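Local coordinates for protein GH127 beta-L-arabinofuranoside (Geobacillus stearothermophilus, PDB 4QK0) that probably hydrolyses beta-L-arabinofuranosides, removing terminal L-arabinofuranose units as a GH127 glycoside hydrolase, at residues K549-R554 against V642-E647; G598-V603 against V623-I628. All blocks are in the same frame, centred on the assembly; numbering follows the deposited sequence.

Interaction 1: residues K549-R554 against V642-E647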
ATOM      1  N   LYS A 549       6.661  12.800 -13.173  1.00 25.83           N
ATOM      2  CA  LYS A 549       5.250  13.053 -13.412  1.00 26.37           C
ATOM      3  C   LYS A 549       4.930  14.506 -13.346  1.00 27.06           C
ATOM      4  O   LYS A 549       5.667  15.257 -12.768  1.00 29.16           O
ATOM      5  CB  LYS A 549       4.382  12.322 -12.442  1.00 25.87           C
ATOM      6  CG  LYS A 549       4.590  10.833 -12.437  1.00 28.34           C
ATOM      7  CD  LYS A 549       3.471  10.256 -11.574  1.00 31.82           C
ATOM      8  CE  LYS A 549       3.733   8.854 -11.089  1.00 33.98           C
ATOM      9  NZ  LYS A 549       3.462   7.910 -12.184  1.00 32.70           N
ATOM     10  N   VAL A 550       3.793  14.878 -13.930  1.00 28.38           N
ATOM     11  CA  VAL A 550       3.373  16.260 -14.056  1.00 26.87           C
ATOM     12  C   VAL A 550       1.863  16.306 -13.883  1.00 26.65           C
ATOM     13  O   VAL A 550       1.174  15.323 -14.175  1.00 22.49           O
ATOM     14  CB  VAL A 550       3.805  16.808 -15.414  1.00 27.60           C
ATOM     15  CG1 VAL A 550       3.020  16.172 -16.528  1.00 29.15           C
ATOM     16  CG2 VAL A 550       3.640  18.304 -15.500  1.00 29.29           C
ATOM     17  N   ALA A 551       1.365  17.406 -13.311  1.00 25.46           N
ATOM     18  CA  ALA A 551      -0.067  17.607 -13.098  1.00 23.46           C
ATOM     19  C   ALA A 551      -0.445  18.812 -13.868  1.00 24.87           C
ATOM     20  O   ALA A 551       0.321  19.776 -13.990  1.00 24.33           O
ATOM     21  CB  ALA A 551      -0.403  17.785 -11.629  1.00 23.06           C
ATOM     22  N   LEU A 552      -1.659  18.807 -14.376  1.00 24.83           N
ATOM     23  CA  LEU A 552      -2.161  20.017 -15.029  1.00 24.90           C
ATOM     24  C   LEU A 552      -3.039  20.856 -14.096  1.00 23.03           C
ATOM     25  O   LEU A 552      -3.830  20.338 -13.315  1.00 23.89           O
ATOM     26  CB  LEU A 552      -2.976  19.635 -16.244  1.00 26.12           C
ATOM     27  CG  LEU A 552      -2.159  18.856 -17.258  1.00 27.86           C
ATOM     28  CD1 LEU A 552      -3.036  18.458 -18.402  1.00 29.61           C
ATOM     29  CD2 LEU A 552      -0.971  19.639 -17.787  1.00 27.74           C
ATOM     30  N   GLN A 553      -2.843  22.169 -14.161  1.00 23.63           N
ATOM     31  CA  GLN A 553      -3.607  23.104 -13.366  1.00 25.28           C
ATOM     32  C   GLN A 553      -3.900  24.369 -14.184  1.00 25.28           C
ATOM     33  O   GLN A 553      -3.052  24.882 -14.907  1.00 22.84           O
ATOM     34  CB  GLN A 553      -2.864  23.473 -12.086  1.00 26.07           C
ATOM     35  CG  GLN A 553      -3.694  24.339 -11.152  1.00 30.58           C
ATOM     36  CD  GLN A 553      -3.091  24.607  -9.784  1.00 27.95           C
ATOM     37  OE1 GLN A 553      -2.359  23.787  -9.246  1.00 35.49           O
ATOM     38  NE2 GLN A 553      -3.503  25.718  -9.170  1.00 27.79           N
ATOM     39  N   ARG A 554      -5.087  24.911 -13.982  1.00 26.66           N
ATOM     40  CA  ARG A 554      -5.459  26.215 -14.594  1.00 26.72           C
ATOM     41  C   ARG A 554      -6.208  27.088 -13.592  1.00 22.94           C
ATOM     42  O   ARG A 554      -7.237  26.669 -13.054  1.00 22.54           O
ATOM     43  CB  ARG A 554      -6.348  25.934 -15.789  1.00 28.51           C
ATOM     44  CG  ARG A 554      -6.859  27.165 -16.493  1.00 30.95           C
ATOM     45  CD  ARG A 554      -7.640  26.826 -17.763  1.00 31.24           C
ATOM     46  NE  ARG A 554      -7.986  28.095 -18.415  1.00 30.81           N
ATOM     47  CZ  ARG A 554      -9.034  28.853 -18.104  1.00 29.68           C
ATOM     48  NH1 ARG A 554      -9.901  28.503 -17.187  1.00 30.21           N
ATOM     49  NH2 ARG A 554      -9.207  29.987 -18.717  1.00 34.48           N
ATOM     50  N   VAL A 642      -6.329   9.674 -13.146  1.00 23.94           N
ATOM     51  CA  VAL A 642      -5.075  10.124 -12.604  1.00 23.13           C
ATOM     52  C   VAL A 642      -4.973  11.607 -12.646  1.00 22.56           C
ATOM     53  O   VAL A 642      -5.466  12.217 -13.553  1.00 21.09           O
ATOM     54  CB  VAL A 642      -3.815   9.587 -13.333  1.00 24.69           C
ATOM     55  CG1 VAL A 642      -3.680   8.101 -13.125  1.00 30.06           C
ATOM     56  CG2 VAL A 642      -3.854   9.855 -14.814  1.00 24.39           C
ATOM     57  N   VAL A 643      -4.239  12.149 -11.664  1.00 21.92           N
ATOM     58  CA  VAL A 643      -3.856  13.554 -11.625  1.00 21.13           C
ATOM     59  C   VAL A 643      -2.424  13.689 -12.099  1.00 20.54           C
ATOM     60  O   VAL A 643      -2.130  14.486 -12.992  1.00 18.05           O
ATOM     61  CB  VAL A 643      -3.951  14.142 -10.193  1.00 22.38           C
ATOM     62  CG1 VAL A 643      -3.306  15.532 -10.082  1.00 21.80           C
ATOM     63  CG2 VAL A 643      -5.397  14.229  -9.772  1.00 24.87           C
ATOM     64  N   TRP A 644      -1.527  12.908 -11.501  1.00 20.81           N
ATOM     65  CA  TRP A 644      -0.158  13.020 -11.856  1.00 22.50           C
ATOM     66  C   TRP A 644       0.102  12.116 -13.056  1.00 24.44           C
ATOM     67  O   TRP A 644       0.089  10.891 -12.943  1.00 28.59           O
ATOM     68  CB  TRP A 644       0.724  12.669 -10.662  1.00 21.53           C
ATOM     69  CG  TRP A 644       0.665  13.711  -9.645  1.00 22.23           C
ATOM     70  CD1 TRP A 644      -0.128  13.745  -8.533  1.00 21.42           C
ATOM     71  CD2 TRP A 644       1.452  14.894  -9.615  1.00 21.89           C
ATOM     72  NE1 TRP A 644       0.084  14.887  -7.850  1.00 24.08           N
ATOM     73  CE2 TRP A 644       1.078  15.602  -8.478  1.00 22.71           C
ATOM     74  CE3 TRP A 644       2.449  15.415 -10.440  1.00 23.13           C
ATOM     75  CZ2 TRP A 644       1.651  16.823  -8.135  1.00 23.48           C
ATOM     76  CZ3 TRP A 644       3.036  16.599 -10.092  1.00 25.19           C
ATOM     77  CH2 TRP A 644       2.608  17.316  -8.950  1.00 23.90           C
ATOM     78  N   VAL A 645       0.402  12.710 -14.184  1.00 26.76           N
ATOM     79  CA  VAL A 645       0.649  11.940 -15.395  1.00 28.16           C
ATOM     80  C   VAL A 645       2.137  11.854 -15.724  1.00 27.51           C
ATOM     81  O   VAL A 645       2.888  12.803 -15.488  1.00 23.80           O
ATOM     82  CB  VAL A 645      -0.312  12.338 -16.575  1.00 31.43           C
ATOM     83  CG1 VAL A 645      -1.258  13.458 -16.252  1.00 33.48           C
ATOM     84  CG2 VAL A 645       0.367  12.570 -17.894  1.00 31.13           C
ATOM     85  N   ASN A 646       2.554  10.701 -16.208  1.00 26.57           N
ATOM     86  CA  ASN A 646       3.894  10.505 -16.679  1.00 27.15           C
ATOM     87  C   ASN A 646       4.306  11.459 -17.757  1.00 28.67           C
ATOM     88  O   ASN A 646       3.577  11.733 -18.648  1.00 28.82           O
ATOM     89  CB  ASN A 646       4.126   9.085 -17.163  1.00 27.31           C
ATOM     90  CG  ASN A 646       4.125   8.100 -16.070  1.00 23.10           C
ATOM     91  OD1 ASN A 646       3.323   7.243 -16.054  1.00 32.67           O
ATOM     92  ND2 ASN A 646       5.017   8.223 -15.168  1.00 21.72           N
ATOM     93  N   GLU A 647       5.510  11.943 -17.636  1.00 29.74           N
ATOM     94  CA  GLU A 647       6.035  12.935 -18.512  1.00 39.75           C
ATOM     95  C   GLU A 647       6.943  12.350 -19.577  1.00 40.06           C
ATOM     96  O   GLU A 647       7.663  11.432 -19.346  1.00 41.11           O
ATOM     97  CB  GLU A 647       6.730  14.003 -17.668  1.00 20.00           C
ATOM     98  CG  GLU A 647       7.287  15.204 -18.377  1.00 20.00           C
ATOM     99  CD  GLU A 647       7.313  16.481 -17.534  1.00 20.00           C
ATOM    100  OE1 GLU A 647       8.041  16.556 -16.545  1.00 20.00           O
ATOM    101  OE2 GLU A 647       6.616  17.431 -17.888  1.00 20.00           O
TER
HETATM  102  O   HOH W   1      -3.412  16.815 -13.874  1.00 26.97           O

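Interaction 2: residues G598-V603 against V623-I628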
ATOM      1  N   GLY A 598      -5.017  18.274 -25.532  1.00 37.38           N
ATOM      2  CA  GLY A 598      -3.702  18.247 -26.179  1.00 36.87           C
ATOM      3  C   GLY A 598      -3.414  16.880 -26.744  1.00 36.61           C
ATOM      4  O   GLY A 598      -4.321  16.040 -26.918  1.00 37.56           O
ATOM      5  N   ILE A 599      -2.150  16.650 -27.033  1.00 40.44           N
ATOM      6  CA  ILE A 599      -1.707  15.409 -27.687  1.00 46.44           C
ATOM      7  C   ILE A 599      -0.738  14.747 -26.745  1.00 41.83           C
ATOM      8  O   ILE A 599       0.276  15.307 -26.464  1.00 43.35           O
ATOM      9  CB  ILE A 599      -0.983  15.674 -29.057  1.00 51.94           C
ATOM     10  CG1 ILE A 599      -1.904  16.397 -30.057  1.00 51.00           C
ATOM     11  CG2 ILE A 599      -0.493  14.372 -29.733  1.00 56.70           C
ATOM     12  CD1 ILE A 599      -3.199  15.676 -30.357  1.00 55.86           C
ATOM     13  N   ALA A 600      -1.033  13.536 -26.323  1.00 32.90           N
ATOM     14  CA  ALA A 600      -0.093  12.732 -25.569  1.00 36.03           C
ATOM     15  C   ALA A 600       0.381  11.504 -26.379  1.00 32.79           C
ATOM     16  O   ALA A 600       0.030  11.341 -27.546  1.00 29.63           O
ATOM     17  CB  ALA A 600      -0.760  12.281 -24.283  1.00 36.55           C
ATOM     18  N   GLU A 601       1.172  10.665 -25.733  1.00 30.55           N
ATOM     19  CA  GLU A 601       1.708   9.453 -26.316  1.00 33.30           C
ATOM     20  C   GLU A 601       1.406   8.254 -25.454  1.00 31.98           C
ATOM     21  O   GLU A 601       1.498   8.333 -24.239  1.00 28.80           O
ATOM     22  CB  GLU A 601       3.219   9.550 -26.406  1.00 34.27           C
ATOM     23  CG  GLU A 601       3.711  10.535 -27.413  1.00 41.34           C
ATOM     24  CD  GLU A 601       5.238  10.538 -27.550  1.00 48.73           C
ATOM     25  OE1 GLU A 601       5.909   9.563 -27.104  1.00 52.95           O
ATOM     26  OE2 GLU A 601       5.755  11.535 -28.094  1.00 54.11           O
ATOM     27  N   ARG A 602       1.069   7.146 -26.108  1.00 33.91           N
ATOM     28  CA  ARG A 602       0.960   5.846 -25.484  1.00 32.07           C
ATOM     29  C   ARG A 602       1.964   4.841 -26.060  1.00 31.35           C
ATOM     30  O   ARG A 602       2.318   4.877 -27.226  1.00 31.38           O
ATOM     31  CB  ARG A 602      -0.398   5.269 -25.721  1.00 32.88           C
ATOM     32  CG  ARG A 602      -1.552   6.057 -25.163  1.00 35.43           C
ATOM     33  CD  ARG A 602      -2.745   5.150 -25.185  1.00 35.15           C
ATOM     34  NE  ARG A 602      -3.867   5.624 -24.393  1.00 33.73           N
ATOM     35  CZ  ARG A 602      -4.088   5.293 -23.127  1.00 31.57           C
ATOM     36  NH1 ARG A 602      -3.216   4.579 -22.424  1.00 33.56           N
ATOM     37  NH2 ARG A 602      -5.169   5.731 -22.536  1.00 34.80           N
ATOM     38  N   VAL A 603       2.396   3.928 -25.220  1.00 30.76           N
ATOM     39  CA  VAL A 603       3.164   2.793 -25.693  1.00 37.97           C
ATOM     40  C   VAL A 603       2.221   1.812 -26.368  1.00 37.65           C
ATOM     41  O   VAL A 603       1.154   1.509 -25.853  1.00 38.17           O
ATOM     42  CB  VAL A 603       3.920   2.118 -24.529  1.00 39.27           C
ATOM     43  CG1 VAL A 603       4.617   0.843 -24.970  1.00 39.53           C
ATOM     44  CG2 VAL A 603       4.935   3.117 -23.975  1.00 42.81           C
ATOM     45  N   VAL A 623      -1.799  10.243 -29.262  1.00 36.72           N
ATOM     46  CA  VAL A 623      -3.232  10.212 -29.024  1.00 38.03           C
ATOM     47  C   VAL A 623      -3.668  11.606 -28.567  1.00 39.35           C
ATOM     48  O   VAL A 623      -2.938  12.266 -27.871  1.00 38.17           O
ATOM     49  CB  VAL A 623      -3.655   9.140 -27.977  1.00 35.94           C
ATOM     50  CG1 VAL A 623      -3.327   7.753 -28.443  1.00 39.90           C
ATOM     51  CG2 VAL A 623      -3.005   9.363 -26.634  1.00 42.58           C
ATOM     52  N   PRO A 624      -4.873  12.039 -28.949  1.00 41.65           N
ATOM     53  CA  PRO A 624      -5.465  13.198 -28.289  1.00 38.79           C
ATOM     54  C   PRO A 624      -5.796  12.847 -26.827  1.00 35.61           C
ATOM     55  O   PRO A 624      -6.060  11.669 -26.548  1.00 32.92           O
ATOM     56  CB  PRO A 624      -6.787  13.395 -29.056  1.00 42.85           C
ATOM     57  CG  PRO A 624      -7.181  11.986 -29.449  1.00 45.64           C
ATOM     58  CD  PRO A 624      -5.876  11.252 -29.712  1.00 43.41           C
ATOM     59  N   PHE A 625      -5.724  13.817 -25.897  1.00 31.81           N
ATOM     60  CA  PHE A 625      -6.290  13.613 -24.538  1.00 28.01           C
ATOM     61  C   PHE A 625      -7.159  14.746 -24.127  1.00 25.58           C
ATOM     62  O   PHE A 625      -6.984  15.864 -24.578  1.00 28.54           O
ATOM     63  CB  PHE A 625      -5.234  13.433 -23.440  1.00 27.56           C
ATOM     64  CG  PHE A 625      -4.558  14.693 -23.038  1.00 27.61           C
ATOM     65  CD1 PHE A 625      -5.017  15.499 -21.982  1.00 28.32           C
ATOM     66  CD2 PHE A 625      -3.422  15.072 -23.705  1.00 28.94           C
ATOM     67  CE1 PHE A 625      -4.333  16.668 -21.627  1.00 30.52           C
ATOM     68  CE2 PHE A 625      -2.757  16.232 -23.358  1.00 29.30           C
ATOM     69  CZ  PHE A 625      -3.201  17.013 -22.314  1.00 30.27           C
ATOM     70  N   ARG A 626      -7.970  14.461 -23.142  1.00 28.47           N
ATOM     71  CA  ARG A 626      -8.778  15.451 -22.521  1.00 32.39           C
ATOM     72  C   ARG A 626      -8.771  15.341 -21.018  1.00 30.01           C
ATOM     73  O   ARG A 626      -8.978  14.245 -20.433  1.00 30.36           O
ATOM     74  CB  ARG A 626     -10.225  15.325 -23.031  1.00 33.54           C
ATOM     75  CG  ARG A 626     -11.043  16.504 -22.557  1.00 37.99           C
ATOM     76  CD  ARG A 626     -12.260  16.726 -23.426  1.00 40.37           C
ATOM     77  NE  ARG A 626     -13.297  15.824 -22.981  1.00 45.21           N
ATOM     78  CZ  ARG A 626     -14.586  15.980 -23.232  1.00 48.66           C
ATOM     79  NH1 ARG A 626     -14.998  17.045 -23.908  1.00 50.58           N
ATOM     80  NH2 ARG A 626     -15.448  15.072 -22.801  1.00 48.37           N
ATOM     81  N   ALA A 627      -8.615  16.505 -20.371  1.00 28.13           N
ATOM     82  CA  ALA A 627      -8.564  16.556 -18.932  1.00 28.02           C
ATOM     83  C   ALA A 627      -9.731  17.403 -18.445  1.00 27.49           C
ATOM     84  O   ALA A 627     -10.077  18.393 -19.070  1.00 24.34           O
ATOM     85  CB  ALA A 627      -7.225  17.111 -18.467  1.00 26.98           C
ATOM     86  N   ILE A 628     -10.271  17.022 -17.296  1.00 24.74           N
ATOM     87  CA  ILE A 628     -11.336  17.740 -16.642  1.00 26.04           C
ATOM     88  C   ILE A 628     -10.943  18.089 -15.181  1.00 28.40           C
ATOM     89  O   ILE A 628      -9.943  17.581 -14.675  1.00 29.22           O
ATOM     90  CB  ILE A 628     -12.633  16.898 -16.604  1.00 26.58           C
ATOM     91  CG1 ILE A 628     -12.388  15.537 -15.933  1.00 26.52           C
ATOM     92  CG2 ILE A 628     -13.157  16.674 -18.026  1.00 28.89           C
ATOM     93  CD1 ILE A 628     -13.371  15.200 -14.873  1.00 26.60           C
TER

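Interaction 1: residues K549-R554 against V642-E647
The indole of W644, its CG turned anti to the carbonyl carbon (chi1 -71°), lies over A551, whose CB stands 3.8 Å from the centroid of the six-membered ring and only 6° off its normal, a CH-pi contact. A methyl suits this place because it leaves room for the ring to come down over it; V643 CG1 reaches the same methyl. The benzo edge of the indole meets the backbone at K549 C and V550 N in its plane. K549 contributes its aliphatic chain, CD lying 3.8 Å from W644 CB. Between the backbones, V550 and V645 form an antiparallel hydrogen-bonded pair: V550 N to V645 O and V645 N to V550 O are both 2.7 Å. Strand 641-647 is interrupted at V643, and there a water takes over, accepting from L552 N and donating to V643 O. The E647 side chain crosses that of V550 at about a right angle, its OE2 3.8 Å from V550 CB, while OE1 forms a salt bridge with K538. The contact is thus mixed: a methyl-indole stack and the lysine's aliphatic chain flank backbone groups that are paired directly or through water.

Interaction 2: residues G598-V603 against V623-I628
This is an antiparallel beta pairing in the C-terminal domain of the GH127 enzyme, where strands 593-603 and 620-629 run side by side within a curled mixed sheet, 593-603 also pairing with 574-586 and 620-629 with 557-562. G598 with F625 and A600 with V623 are hydrogen-bonded pairs, and I599 with P624 is the non-hydrogen-bonded pair between them. Proline is tolerated there because its nitrogen is not called on to donate to the neighbouring strand. I599 and P624 occupy the exposed face, where I599 CD1 rests 3.9 Å from P624 CA.

The other face carries A600, V623 and F625. A chi1 of 76° sets F625 CG between its own backbone N and carbonyl carbon and swings the ring across the strand onto G598: G598 N lies over one face, 3.7 Å above the plane, while A600 N lies at the edge. Glycine suits this position, since a CB would stand about 3.0 Å from F625 CE2. Cutting F625 back to an alanine is likely to uncover G598 and the A600 methyl and open a gap toward L561 and L575. V623 lies across the aliphatic part of R602, whose guanidinium is held by the backbone carbonyls of N566 and N569. At this end of the pairing, V623 N donates to A600 O at 2.7 Å, with an N-H...O angle of 172°.

In the fold
Both contacts are antiparallel pairings within one curled sheet of the C-terminal domain, their centres about 12 Å apart. Strands 620-629 and 641-647 follow each other in the chain, and both also pair with strand 557-562, which ties the two contacts together. Interaction 1 is the more buried: an indole, a methyl and the aliphatic part of a lysine pack beside two backbone bonds, and a water bridges where the strand breaks. Interaction 2 is partly buried, with four backbone bonds, the one from G598 N the longest, one face of isoleucine and proline exposed and the other turned inward. The two also touch, through L552 CD1 of 549-554, 3.9 Å from F625 CE1 of 623-628.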